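Long-range contacts in putative isomerase (Streptomyces coelicolor A3, PDB 2OQH), which probably dehydrates D-glucarate to 5-dehydro-4-deoxy-D-glucarate, as a TIM-barrel enzyme of the enolase superfamily: residues 194-200 against 219-225; 11-16 against 365-369; 310-314 against 345-349. All coordinates share one frame; numbering follows the deposited sequence.

Contact 1: 194-200 against 219-225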
ATOM      1  N   LEU A 194      -1.012 -17.090   6.003  1.00 16.04           N
ATOM      2  CA  LEU A 194      -2.349 -16.591   6.297  1.00 14.09           C
ATOM      3  C   LEU A 194      -2.360 -15.394   7.251  1.00 13.52           C
ATOM      4  O   LEU A 194      -1.619 -15.370   8.236  1.00 12.97           O
ATOM      5  CB  LEU A 194      -3.179 -17.737   6.877  1.00 14.58           C
ATOM      6  CG  LEU A 194      -4.672 -17.519   7.094  1.00 15.58           C
ATOM      7  CD1 LEU A 194      -5.332 -17.142   5.787  1.00 16.18           C
ATOM      8  CD2 LEU A 194      -5.283 -18.802   7.645  1.00 17.72           C
ATOM      9  N   ARG A 195      -3.222 -14.420   6.956  1.00 12.54           N
ATOM     10  CA  ARG A 195      -3.342 -13.197   7.752  1.00 13.59           C
ATOM     11  C   ARG A 195      -4.809 -12.813   7.954  1.00 14.48           C
ATOM     12  O   ARG A 195      -5.680 -13.285   7.237  1.00 14.05           O
ATOM     13  CB  ARG A 195      -2.653 -12.035   7.028  1.00 12.55           C
ATOM     14  CG  ARG A 195      -1.276 -12.342   6.474  1.00 13.40           C
ATOM     15  CD  ARG A 195      -0.869 -11.298   5.438  1.00 14.64           C
ATOM     16  NE  ARG A 195       0.410 -11.614   4.806  1.00 16.64           N
ATOM     17  CZ  ARG A 195       0.911 -10.961   3.761  1.00 15.39           C
ATOM     18  NH1 ARG A 195       0.242  -9.946   3.219  1.00 15.50           N
ATOM     19  NH2 ARG A 195       2.080 -11.328   3.254  1.00 14.32           N
ATOM     20  N   VAL A 196      -5.075 -11.956   8.935  1.00 13.64           N
ATOM     21  CA  VAL A 196      -6.433 -11.472   9.178  1.00 14.91           C
ATOM     22  C   VAL A 196      -6.366  -9.992   9.557  1.00 15.01           C
ATOM     23  O   VAL A 196      -5.540  -9.577  10.371  1.00 14.73           O
ATOM     24  CB  VAL A 196      -7.158 -12.280  10.278  1.00 13.58           C
ATOM     25  CG1 VAL A 196      -6.346 -12.294  11.543  1.00 15.25           C
ATOM     26  CG2 VAL A 196      -8.529 -11.689  10.528  1.00 15.45           C
ATOM     27  N   ASP A 197      -7.233  -9.196   8.944  1.00 15.83           N
ATOM     28  CA  ASP A 197      -7.254  -7.761   9.185  1.00 16.39           C
ATOM     29  C   ASP A 197      -8.644  -7.283   9.577  1.00 16.21           C
ATOM     30  O   ASP A 197      -9.483  -7.042   8.718  1.00 16.26           O
ATOM     31  CB  ASP A 197      -6.801  -7.028   7.917  1.00 18.10           C
ATOM     32  CG  ASP A 197      -6.590  -5.546   8.134  1.00 20.30           C
ATOM     33  OD1 ASP A 197      -7.003  -5.013   9.186  1.00 19.52           O
ATOM     34  OD2 ASP A 197      -6.008  -4.903   7.231  1.00 23.93           O
ATOM     35  N   PRO A 198      -8.907  -7.152  10.888  1.00 15.69           N
ATOM     36  CA  PRO A 198     -10.209  -6.693  11.388  1.00 15.43           C
ATOM     37  C   PRO A 198     -10.362  -5.178  11.267  1.00 16.18           C
ATOM     38  O   PRO A 198     -11.413  -4.621  11.591  1.00 17.24           O
ATOM     39  CB  PRO A 198     -10.201  -7.140  12.854  1.00 14.89           C
ATOM     40  CG  PRO A 198      -9.247  -8.303  12.865  1.00 15.66           C
ATOM     41  CD  PRO A 198      -8.142  -7.799  11.968  1.00 15.24           C
ATOM     42  N   ASN A 199      -9.309  -4.510  10.806  1.00 16.57           N
ATOM     43  CA  ASN A 199      -9.338  -3.057  10.658  1.00 17.66           C
ATOM     44  C   ASN A 199      -9.753  -2.384  11.953  1.00 16.30           C
ATOM     45  O   ASN A 199     -10.603  -1.495  11.972  1.00 16.93           O
ATOM     46  CB  ASN A 199     -10.284  -2.653   9.528  1.00 19.88           C
ATOM     47  CG  ASN A 199      -9.744  -3.031   8.166  1.00 24.29           C
ATOM     48  OD1 ASN A 199      -8.725  -2.492   7.718  1.00 26.82           O
ATOM     49  ND2 ASN A 199     -10.409  -3.969   7.503  1.00 25.82           N
ATOM     50  N   ALA A 200      -9.144  -2.841  13.041  1.00 16.59           N
ATOM     51  CA  ALA A 200      -9.385  -2.295  14.365  1.00 16.00           C
ATOM     52  C   ALA A 200     -10.839  -2.366  14.799  1.00 16.72           C
ATOM     53  O   ALA A 200     -11.300  -1.514  15.554  1.00 17.29           O
ATOM     54  CB  ALA A 200      -8.895  -0.851  14.419  1.00 15.43           C
ATOM     55  N   LEU A 219      -0.487 -17.987  11.969  1.00 12.95           N
ATOM     56  CA  LEU A 219      -0.671 -16.941  10.974  1.00 12.42           C
ATOM     57  C   LEU A 219       0.599 -16.120  10.808  1.00 12.87           C
ATOM     58  O   LEU A 219       1.357 -15.945  11.760  1.00 14.56           O
ATOM     59  CB  LEU A 219      -1.799 -16.002  11.405  1.00 13.54           C
ATOM     60  CG  LEU A 219      -3.128 -16.621  11.838  1.00 14.23           C
ATOM     61  CD1 LEU A 219      -4.032 -15.527  12.405  1.00 13.92           C
ATOM     62  CD2 LEU A 219      -3.784 -17.304  10.652  1.00 13.88           C
ATOM     63  N   GLU A 220       0.832 -15.609   9.604  1.00 12.66           N
ATOM     64  CA  GLU A 220       2.003 -14.777   9.378  1.00 13.52           C
ATOM     65  C   GLU A 220       1.888 -13.593  10.338  1.00 13.32           C
ATOM     66  O   GLU A 220       2.865 -13.196  10.964  1.00 14.48           O
ATOM     67  CB  GLU A 220       2.063 -14.300   7.927  1.00 13.43           C
ATOM     68  CG  GLU A 220       3.215 -13.356   7.659  1.00 14.64           C
ATOM     69  CD  GLU A 220       3.413 -13.093   6.181  1.00 17.87           C
ATOM     70  OE1 GLU A 220       2.443 -13.295   5.415  1.00 18.23           O
ATOM     71  OE2 GLU A 220       4.529 -12.681   5.795  1.00 17.49           O
ATOM     72  N   TYR A 221       0.694 -13.019  10.432  1.00 13.28           N
ATOM     73  CA  TYR A 221       0.451 -11.945  11.384  1.00 13.74           C
ATOM     74  C   TYR A 221      -1.001 -11.560  11.541  1.00 13.66           C
ATOM     75  O   TYR A 221      -1.834 -11.830  10.675  1.00 13.13           O
ATOM     76  CB  TYR A 221       1.298 -10.692  11.085  1.00 14.94           C
ATOM     77  CG  TYR A 221       1.208 -10.104   9.696  1.00 14.24           C
ATOM     78  CD1 TYR A 221       0.042  -9.479   9.243  1.00 14.43           C
ATOM     79  CD2 TYR A 221       2.311 -10.122   8.851  1.00 13.14           C
ATOM     80  CE1 TYR A 221      -0.015  -8.880   7.973  1.00 14.43           C
ATOM     81  CE2 TYR A 221       2.271  -9.530   7.589  1.00 16.09           C
ATOM     82  CZ  TYR A 221       1.107  -8.913   7.150  1.00 15.29           C
ATOM     83  OH  TYR A 221       1.082  -8.349   5.890  1.00 14.69           O
ATOM     84  N   LEU A 222      -1.289 -10.956  12.687  1.00 11.35           N
ATOM     85  CA  LEU A 222      -2.611 -10.476  13.029  1.00 11.90           C
ATOM     86  C   LEU A 222      -2.518  -8.980  12.745  1.00 12.91           C
ATOM     87  O   LEU A 222      -1.735  -8.273  13.375  1.00 13.51           O
ATOM     88  CB  LEU A 222      -2.879 -10.746  14.511  1.00 13.10           C
ATOM     89  CG  LEU A 222      -4.172 -10.263  15.150  1.00 14.55           C
ATOM     90  CD1 LEU A 222      -5.352 -10.597  14.258  1.00 16.06           C
ATOM     91  CD2 LEU A 222      -4.331 -10.921  16.511  1.00 15.42           C
ATOM     92  N   GLU A 223      -3.301  -8.503  11.786  1.00 11.82           N
ATOM     93  CA  GLU A 223      -3.248  -7.101  11.402  1.00 13.43           C
ATOM     94  C   GLU A 223      -4.327  -6.217  12.012  1.00 13.20           C
ATOM     95  O   GLU A 223      -5.512  -6.438  11.801  1.00 13.57           O
ATOM     96  CB  GLU A 223      -3.311  -6.996   9.876  1.00 16.27           C
ATOM     97  CG  GLU A 223      -2.864  -5.665   9.323  1.00 21.12           C
ATOM     98  CD  GLU A 223      -2.929  -5.593   7.800  1.00 23.92           C
ATOM     99  OE1 GLU A 223      -2.601  -6.592   7.122  1.00 25.43           O
ATOM    100  OE2 GLU A 223      -3.293  -4.519   7.272  1.00 28.06           O
ATOM    101  N   ASP A 224      -3.900  -5.203  12.758  1.00 12.41           N
ATOM    102  CA  ASP A 224      -4.815  -4.254  13.399  1.00 12.26           C
ATOM    103  C   ASP A 224      -6.092  -4.818  14.025  1.00 12.71           C
ATOM    104  O   ASP A 224      -7.194  -4.405  13.668  1.00 12.47           O
ATOM    105  CB  ASP A 224      -5.217  -3.163  12.401  1.00 12.54           C
ATOM    106  CG  ASP A 224      -4.077  -2.229  12.073  1.00 12.32           C
ATOM    107  OD1 ASP A 224      -3.474  -1.690  13.025  1.00 13.14           O
ATOM    108  OD2 ASP A 224      -3.786  -2.035  10.875  1.00 11.41           O
ATOM    109  N   PRO A 225      -5.974  -5.755  14.978  1.00 11.94           N
ATOM    110  CA  PRO A 225      -7.215  -6.273  15.563  1.00 12.87           C
ATOM    111  C   PRO A 225      -8.002  -5.225  16.355  1.00 11.43           C
ATOM    112  O   PRO A 225      -9.230  -5.271  16.403  1.00 13.16           O
ATOM    113  CB  PRO A 225      -6.732  -7.428  16.447  1.00 12.48           C
ATOM    114  CG  PRO A 225      -5.307  -7.015  16.810  1.00 14.59           C
ATOM    115  CD  PRO A 225      -4.796  -6.470  15.500  1.00 13.79           C
TER
HETATM  116  O   HOH W   1       4.827 -13.050   3.099  1.00 18.23           O
HETATM  117  O   HOH W   2      -5.625  -2.384   8.887  1.00 22.98           O
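In a beta-alpha-beta unit of the TIM barrel, strand 193-197 lies parallel to strand 221-223, with Val196 beside Leu222. Val196 O accepts from Glu223 N at 2.9 Å, and past the strand ends Ala200 N reaches Asp224 O at 2.6 Å. Arg195 grips Glu220 side-on in a salt bridge: its NE, at 2.7 Å, and its NH2, at 2.9 Å, converge on OE1. The arginine runs extended from CG to NE (chi2 163°, chi3 -176°), carrying the guanidinium beside the carboxylate. OE1 lies in the guanidinium plane, yet both nitrogens approach from one face of the carboxylate, turned 57° from that plane. The aliphatic stem also suits a CH-pi contact, CG sitting over the Tyr221 ring, 4.2 Å from its centroid. The tyrosine hydroxyl lies over one guanidinium face and hydrogen-bonds to Asn295. On the sheet's other face, Val196 CG1 presses tightly on Leu222 CD1 at 3.4 Å. Asp197 OD2 and Glu223 OE2, like-charged acceptors, lie 2.7 Å apart, consistent with carboxylates that hold a metal in relatives, though none is modelled; Asp197 has a long, weak ion pair with Lys168. Strands 166-170 and 243-245 flank the pair, and helix 175-188 covers Leu194 and Val196 through Leu182.

Contact 2: 11-16 against 365-369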
ATOM      1  N   TRP A  11      -5.231  15.889 -12.287  1.00 24.34           N
ATOM      2  CA  TRP A  11      -6.466  15.331 -12.833  1.00 23.48           C
ATOM      3  C   TRP A  11      -7.032  14.372 -11.803  1.00 23.25           C
ATOM      4  O   TRP A  11      -6.285  13.754 -11.055  1.00 22.12           O
ATOM      5  CB  TRP A  11      -6.201  14.513 -14.101  1.00 23.25           C
ATOM      6  CG  TRP A  11      -5.756  15.277 -15.316  1.00 24.21           C
ATOM      7  CD1 TRP A  11      -6.552  15.799 -16.300  1.00 22.96           C
ATOM      8  CD2 TRP A  11      -4.402  15.546 -15.708  1.00 24.41           C
ATOM      9  NE1 TRP A  11      -5.772  16.368 -17.283  1.00 24.05           N
ATOM     10  CE2 TRP A  11      -4.449  16.227 -16.943  1.00 24.65           C
ATOM     11  CE3 TRP A  11      -3.151  15.274 -15.134  1.00 25.44           C
ATOM     12  CZ2 TRP A  11      -3.290  16.640 -17.617  1.00 25.09           C
ATOM     13  CZ3 TRP A  11      -1.995  15.687 -15.809  1.00 25.07           C
ATOM     14  CH2 TRP A  11      -2.077  16.360 -17.033  1.00 25.17           C
ATOM     15  N   VAL A  12      -8.353  14.262 -11.761  1.00 23.55           N
ATOM     16  CA  VAL A  12      -9.012  13.313 -10.875  1.00 23.17           C
ATOM     17  C   VAL A  12      -9.689  12.374 -11.864  1.00 24.38           C
ATOM     18  O   VAL A  12     -10.361  12.823 -12.791  1.00 24.91           O
ATOM     19  CB  VAL A  12     -10.077  13.971  -9.971  1.00 23.26           C
ATOM     20  CG1 VAL A  12     -10.818  12.898  -9.180  1.00 22.96           C
ATOM     21  CG2 VAL A  12      -9.409  14.931  -9.001  1.00 22.11           C
ATOM     22  N   VAL A  13      -9.495  11.074 -11.690  1.00 23.18           N
ATOM     23  CA  VAL A  13     -10.069  10.113 -12.616  1.00 23.33           C
ATOM     24  C   VAL A  13     -10.777   8.947 -11.932  1.00 24.01           C
ATOM     25  O   VAL A  13     -10.499   8.629 -10.771  1.00 23.96           O
ATOM     26  CB  VAL A  13      -8.974   9.541 -13.534  1.00 22.45           C
ATOM     27  CG1 VAL A  13      -8.273  10.666 -14.277  1.00 21.95           C
ATOM     28  CG2 VAL A  13      -7.963   8.764 -12.702  1.00 23.63           C
ATOM     29  N   ASN A  14     -11.697   8.326 -12.671  1.00 24.23           N
ATOM     30  CA  ASN A  14     -12.461   7.174 -12.194  1.00 24.48           C
ATOM     31  C   ASN A  14     -12.107   6.019 -13.119  1.00 25.06           C
ATOM     32  O   ASN A  14     -12.286   6.126 -14.333  1.00 25.83           O
ATOM     33  CB  ASN A  14     -13.971   7.416 -12.314  1.00 25.04           C
ATOM     34  CG  ASN A  14     -14.506   8.396 -11.289  1.00 26.12           C
ATOM     35  OD1 ASN A  14     -13.767   8.911 -10.448  1.00 26.50           O
ATOM     36  ND2 ASN A  14     -15.815   8.661 -11.358  1.00 26.39           N
ATOM     37  N   LEU A  15     -11.593   4.926 -12.573  1.00 25.38           N
ATOM     38  CA  LEU A  15     -11.267   3.779 -13.408  1.00 26.13           C
ATOM     39  C   LEU A  15     -12.050   2.583 -12.923  1.00 26.57           C
ATOM     40  O   LEU A  15     -12.301   2.437 -11.720  1.00 27.29           O
ATOM     41  CB  LEU A  15      -9.767   3.469 -13.389  1.00 26.32           C
ATOM     42  CG  LEU A  15      -8.913   4.402 -14.249  1.00 26.64           C
ATOM     43  CD1 LEU A  15      -8.805   5.753 -13.570  1.00 26.84           C
ATOM     44  CD2 LEU A  15      -7.533   3.811 -14.443  1.00 27.84           C
ATOM     45  N   PRO A  16     -12.464   1.711 -13.856  1.00 27.20           N
ATOM     46  CA  PRO A  16     -13.232   0.515 -13.513  1.00 25.76           C
ATOM     47  C   PRO A  16     -12.377  -0.530 -12.803  1.00 25.68           C
ATOM     48  O   PRO A  16     -11.155  -0.566 -12.966  1.00 24.01           O
ATOM     49  CB  PRO A  16     -13.717   0.032 -14.876  1.00 26.62           C
ATOM     50  CG  PRO A  16     -12.536   0.339 -15.752  1.00 26.64           C
ATOM     51  CD  PRO A  16     -12.178   1.750 -15.304  1.00 26.76           C
ATOM     52  N   TYR A 365     -10.909   9.453 -18.642  1.00 23.62           N
ATOM     53  CA  TYR A 365     -11.344   9.093 -17.301  1.00 22.83           C
ATOM     54  C   TYR A 365     -11.523  10.255 -16.346  1.00 23.01           C
ATOM     55  O   TYR A 365     -12.097  10.083 -15.271  1.00 23.73           O
ATOM     56  CB  TYR A 365     -10.398   8.047 -16.724  1.00 22.03           C
ATOM     57  CG  TYR A 365     -10.579   6.728 -17.436  1.00 22.75           C
ATOM     58  CD1 TYR A 365     -11.765   6.010 -17.308  1.00 22.49           C
ATOM     59  CD2 TYR A 365      -9.597   6.225 -18.286  1.00 21.80           C
ATOM     60  CE1 TYR A 365     -11.978   4.827 -18.009  1.00 22.80           C
ATOM     61  CE2 TYR A 365      -9.798   5.034 -18.997  1.00 23.54           C
ATOM     62  CZ  TYR A 365     -10.997   4.343 -18.853  1.00 23.21           C
ATOM     63  OH  TYR A 365     -11.230   3.184 -19.567  1.00 24.16           O
ATOM     64  N   ALA A 366     -11.041  11.433 -16.731  1.00 22.72           N
ATOM     65  CA  ALA A 366     -11.221  12.607 -15.894  1.00 23.17           C
ATOM     66  C   ALA A 366     -12.638  13.090 -16.167  1.00 23.24           C
ATOM     67  O   ALA A 366     -13.274  13.691 -15.304  1.00 24.44           O
ATOM     68  CB  ALA A 366     -10.220  13.693 -16.257  1.00 21.89           C
ATOM     69  N   GLY A 367     -13.122  12.812 -17.378  1.00 23.54           N
ATOM     70  CA  GLY A 367     -14.465  13.211 -17.763  1.00 23.94           C
ATOM     71  C   GLY A 367     -15.498  12.304 -17.124  1.00 23.94           C
ATOM     72  O   GLY A 367     -16.629  12.719 -16.845  1.00 24.66           O
ATOM     73  N   VAL A 368     -15.103  11.057 -16.893  1.00 24.46           N
ATOM     74  CA  VAL A 368     -15.976  10.088 -16.266  1.00 24.13           C
ATOM     75  C   VAL A 368     -16.201  10.540 -14.833  1.00 24.77           C
ATOM     76  O   VAL A 368     -17.324  10.491 -14.326  1.00 25.56           O
ATOM     77  CB  VAL A 368     -15.340   8.704 -16.257  1.00 23.80           C
ATOM     78  CG1 VAL A 368     -16.340   7.685 -15.730  1.00 22.40           C
ATOM     79  CG2 VAL A 368     -14.881   8.346 -17.662  1.00 24.16           C
ATOM     80  N   ASN A 369     -15.121  10.972 -14.186  1.00 24.79           N
ATOM     81  CA  ASN A 369     -15.196  11.470 -12.820  1.00 25.32           C
ATOM     82  C   ASN A 369     -16.115  12.695 -12.842  1.00 25.33           C
ATOM     83  O   ASN A 369     -16.955  12.826 -11.924  1.00 26.00           O
ATOM     84  CB  ASN A 369     -13.798  11.865 -12.316  1.00 24.47           C
ATOM     85  CG  ASN A 369     -13.827  12.482 -10.922  1.00 25.04           C
ATOM     86  OD1 ASN A 369     -14.166  11.816  -9.937  1.00 26.31           O
ATOM     87  ND2 ASN A 369     -13.470  13.762 -10.832  1.00 24.01           N
TER
HETATM   88  O   HOH W   3     -12.576  15.085 -13.059  1.00 26.95           O
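Val13 and Ala366 bring their backbones together, CA to CA 4.3 Å, where the last turn of helix 359-368 packs on the end of strand 5-15. This strand is an outer one of the three-stranded antiparallel sheet in the N-terminal domain of the enolase superfamily. Trp11, Val13 and Leu15 make backbone bonds to strand 31-40, whereas Asn14 N serves the helix, donating to Tyr365 O at 3.2 Å. The bond is fairly straight, 159° at the hydrogen, although the donor stands above the carbonyl plane. Beside it, Ala366 CA comes 3.2 Å from Val12 O in a CA-H...O contact, an approach that suits a residue as small as alanine. Val13 meets the helix with its branched end: CB lies 3.8 Å from Tyr365 CB, and CG1 faces the Ala366 methyl. Tyr365 holds CG anti to its carbonyl carbon (chi1 -70°), which carries the ring along the strand, with Leu15 CG over one face, offset toward the rim. Pro16 CD touches ring atom CE1 at 4.1 Å. The phenol is suited to reaching farther, and its OH hydrogen-bonds to Asp332. One water bridges the backbones of the two segments, donating to Val12 O at 3.2 Å and to Ala366 O at 2.7 Å.

Contact 3: 310-314 against 345-349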
ATOM      1  N   LEU A 310       6.717  -0.873  -6.421  1.00 12.40           N
ATOM      2  CA  LEU A 310       7.576  -1.943  -6.907  1.00 12.42           C
ATOM      3  C   LEU A 310       9.041  -1.530  -6.869  1.00 12.86           C
ATOM      4  O   LEU A 310       9.908  -2.353  -6.594  1.00 13.03           O
ATOM      5  CB  LEU A 310       7.172  -2.338  -8.334  1.00 12.55           C
ATOM      6  CG  LEU A 310       5.791  -2.989  -8.410  1.00 12.33           C
ATOM      7  CD1 LEU A 310       5.350  -3.180  -9.866  1.00 14.62           C
ATOM      8  CD2 LEU A 310       5.858  -4.323  -7.689  1.00 14.07           C
ATOM      9  N   ALA A 311       9.313  -0.256  -7.149  1.00 13.38           N
ATOM     10  CA  ALA A 311      10.687   0.245  -7.119  1.00 13.21           C
ATOM     11  C   ALA A 311      11.195   0.206  -5.679  1.00 13.34           C
ATOM     12  O   ALA A 311      12.348  -0.132  -5.419  1.00 13.52           O
ATOM     13  CB  ALA A 311      10.746   1.673  -7.659  1.00 13.40           C
ATOM     14  N   VAL A 312      10.320   0.544  -4.741  1.00 13.57           N
ATOM     15  CA  VAL A 312      10.712   0.532  -3.345  1.00 13.65           C
ATOM     16  C   VAL A 312      10.994  -0.892  -2.880  1.00 13.74           C
ATOM     17  O   VAL A 312      12.054  -1.163  -2.323  1.00 14.89           O
ATOM     18  CB  VAL A 312       9.635   1.174  -2.462  1.00 14.12           C
ATOM     19  CG1 VAL A 312      10.027   1.064  -0.994  1.00 12.26           C
ATOM     20  CG2 VAL A 312       9.478   2.645  -2.845  1.00 14.19           C
ATOM     21  N   VAL A 313      10.062  -1.805  -3.131  1.00 13.45           N
ATOM     22  CA  VAL A 313      10.249  -3.191  -2.720  1.00 13.75           C
ATOM     23  C   VAL A 313      11.516  -3.780  -3.329  1.00 14.32           C
ATOM     24  O   VAL A 313      12.320  -4.415  -2.641  1.00 14.79           O
ATOM     25  CB  VAL A 313       9.046  -4.071  -3.136  1.00 11.96           C
ATOM     26  CG1 VAL A 313       9.341  -5.530  -2.815  1.00 13.64           C
ATOM     27  CG2 VAL A 313       7.787  -3.618  -2.412  1.00 12.18           C
ATOM     28  N   SER A 314      11.690  -3.546  -4.624  1.00 15.15           N
ATOM     29  CA  SER A 314      12.834  -4.049  -5.371  1.00 16.18           C
ATOM     30  C   SER A 314      14.186  -3.650  -4.777  1.00 16.73           C
ATOM     31  O   SER A 314      15.131  -4.438  -4.786  1.00 17.66           O
ATOM     32  CB  SER A 314      12.741  -3.561  -6.826  1.00 17.39           C
ATOM     33  OG  SER A 314      13.838  -4.014  -7.602  1.00 19.54           O
ATOM     34  N   LEU A 345       4.530  -9.595  -9.201  1.00 19.88           N
ATOM     35  CA  LEU A 345       4.599  -8.452 -10.103  1.00 20.82           C
ATOM     36  C   LEU A 345       6.057  -8.223 -10.457  1.00 22.02           C
ATOM     37  O   LEU A 345       6.930  -8.298  -9.595  1.00 23.20           O
ATOM     38  CB  LEU A 345       4.045  -7.192  -9.435  1.00 20.22           C
ATOM     39  CG  LEU A 345       2.525  -7.069  -9.326  1.00 20.34           C
ATOM     40  CD1 LEU A 345       2.164  -5.963  -8.351  1.00 20.28           C
ATOM     41  CD2 LEU A 345       1.943  -6.777 -10.693  1.00 20.62           C
ATOM     42  N   ARG A 346       6.328  -7.962 -11.728  1.00 21.79           N
ATOM     43  CA  ARG A 346       7.700  -7.718 -12.146  1.00 21.71           C
ATOM     44  C   ARG A 346       7.964  -6.223 -12.048  1.00 21.45           C
ATOM     45  O   ARG A 346       7.112  -5.407 -12.397  1.00 20.34           O
ATOM     46  CB  ARG A 346       7.927  -8.207 -13.580  1.00 22.23           C
ATOM     47  CG  ARG A 346       9.379  -8.095 -14.044  1.00 23.81           C
ATOM     48  CD  ARG A 346       9.594  -8.840 -15.349  1.00 25.93           C
ATOM     49  NE  ARG A 346       8.886  -8.204 -16.455  1.00 27.80           N
ATOM     50  CZ  ARG A 346       8.623  -8.797 -17.615  1.00 29.70           C
ATOM     51  NH1 ARG A 346       9.011 -10.051 -17.817  1.00 28.96           N
ATOM     52  NH2 ARG A 346       7.978  -8.130 -18.568  1.00 28.15           N
ATOM     53  N   VAL A 347       9.143  -5.866 -11.558  1.00 21.60           N
ATOM     54  CA  VAL A 347       9.505  -4.463 -11.418  1.00 24.01           C
ATOM     55  C   VAL A 347       9.859  -3.859 -12.778  1.00 24.62           C
ATOM     56  O   VAL A 347      10.769  -4.344 -13.455  1.00 25.65           O
ATOM     57  CB  VAL A 347      10.721  -4.305 -10.487  1.00 24.32           C
ATOM     58  CG1 VAL A 347      10.937  -2.836 -10.175  1.00 25.06           C
ATOM     59  CG2 VAL A 347      10.510  -5.104  -9.206  1.00 24.56           C
ATOM     60  N   PRO A 348       9.137  -2.803 -13.199  1.00 25.16           N
ATOM     61  CA  PRO A 348       9.387  -2.136 -14.483  1.00 25.93           C
ATOM     62  C   PRO A 348      10.874  -1.844 -14.675  1.00 26.90           C
ATOM     63  O   PRO A 348      11.615  -1.718 -13.696  1.00 27.29           O
ATOM     64  CB  PRO A 348       8.535  -0.874 -14.379  1.00 25.96           C
ATOM     65  CG  PRO A 348       7.337  -1.373 -13.624  1.00 23.99           C
ATOM     66  CD  PRO A 348       7.964  -2.213 -12.525  1.00 24.62           C
ATOM     67  N   SER A 349      11.315  -1.725 -15.927  1.00 27.42           N
ATOM     68  CA  SER A 349      12.736  -1.503 -16.205  1.00 27.89           C
ATOM     69  C   SER A 349      13.199  -0.167 -16.791  1.00 27.67           C
ATOM     70  O   SER A 349      14.368   0.208 -16.629  1.00 28.55           O
ATOM     71  CB  SER A 349      13.250  -2.635 -17.104  1.00 28.86           C
ATOM     72  OG  SER A 349      12.435  -2.779 -18.259  1.00 30.46           O
TER
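Leu310 fills the tight part of this contact by spreading its two methyls over the chain at 345-348. With CG anti to its carbonyl carbon (chi1 -67°), the side chain leans out from the helix. CD2 then meets Leu345 CB at 3.8 Å, the two leucines crossing at about a right angle, while CD1 rests on Pro348 CD at 3.9 Å and near Arg346 O. A forked, wholly apolar side chain suits a place where neighbours lie on two sides. Cutting this side chain back to alanine would remove both methyls and is likely to leave Leu345 CB and Pro348 CD without their partner, opening a gap between the helix and the chain at 345-348. Val347 sets its methyls against Leu310 and Ser314, which lie one helical turn apart: CG2 touches Ser314 CB at 3.6 Å, and CG1 lies 3.8 Å from Leu310 O. That oxygen is already held by Ser314 N within the helix, at 2.9 Å, so hydrocarbon can lie against it.

In the fold, helix 303-315 belongs to the TIM barrel, whereas strand 344-346 runs antiparallel to barrel strand 127-134 and forms a hairpin with strand 340-341. Ser314 is small enough to let the valine in, and its OG hydrogen-bonds to Arg125 O, in the chain just before strand 127-134.

The far side of the segment is looser. Pro348 is only partly buried and also touches Leu338. Arg346 starts away from the helix and is exposed, its side chain touching Glu127 and His339, a suitable place for a long charged chain.

Contacts 1 and 3 both reach the barrel sheet, contact 1 between two of its parallel strands and contact 3 where a helix meets the antiparallel strand 344-346; their centres are 25 Å apart and their nearest atoms about 11 Å. Contact 2 joins the first strand to the last modelled helix, so the other two fall within the sequence between its segments. It lies across the chain's centre from contact 1, with 32 Å between their centres, and its centre is about 26 Å from that of contact 3. Helix 359-368 follows strand 344-346, carrying the chain from contact 3 to contact 2. Contact 1 holds the probable metal-site carboxylates; the others are structural packing at a distance from it.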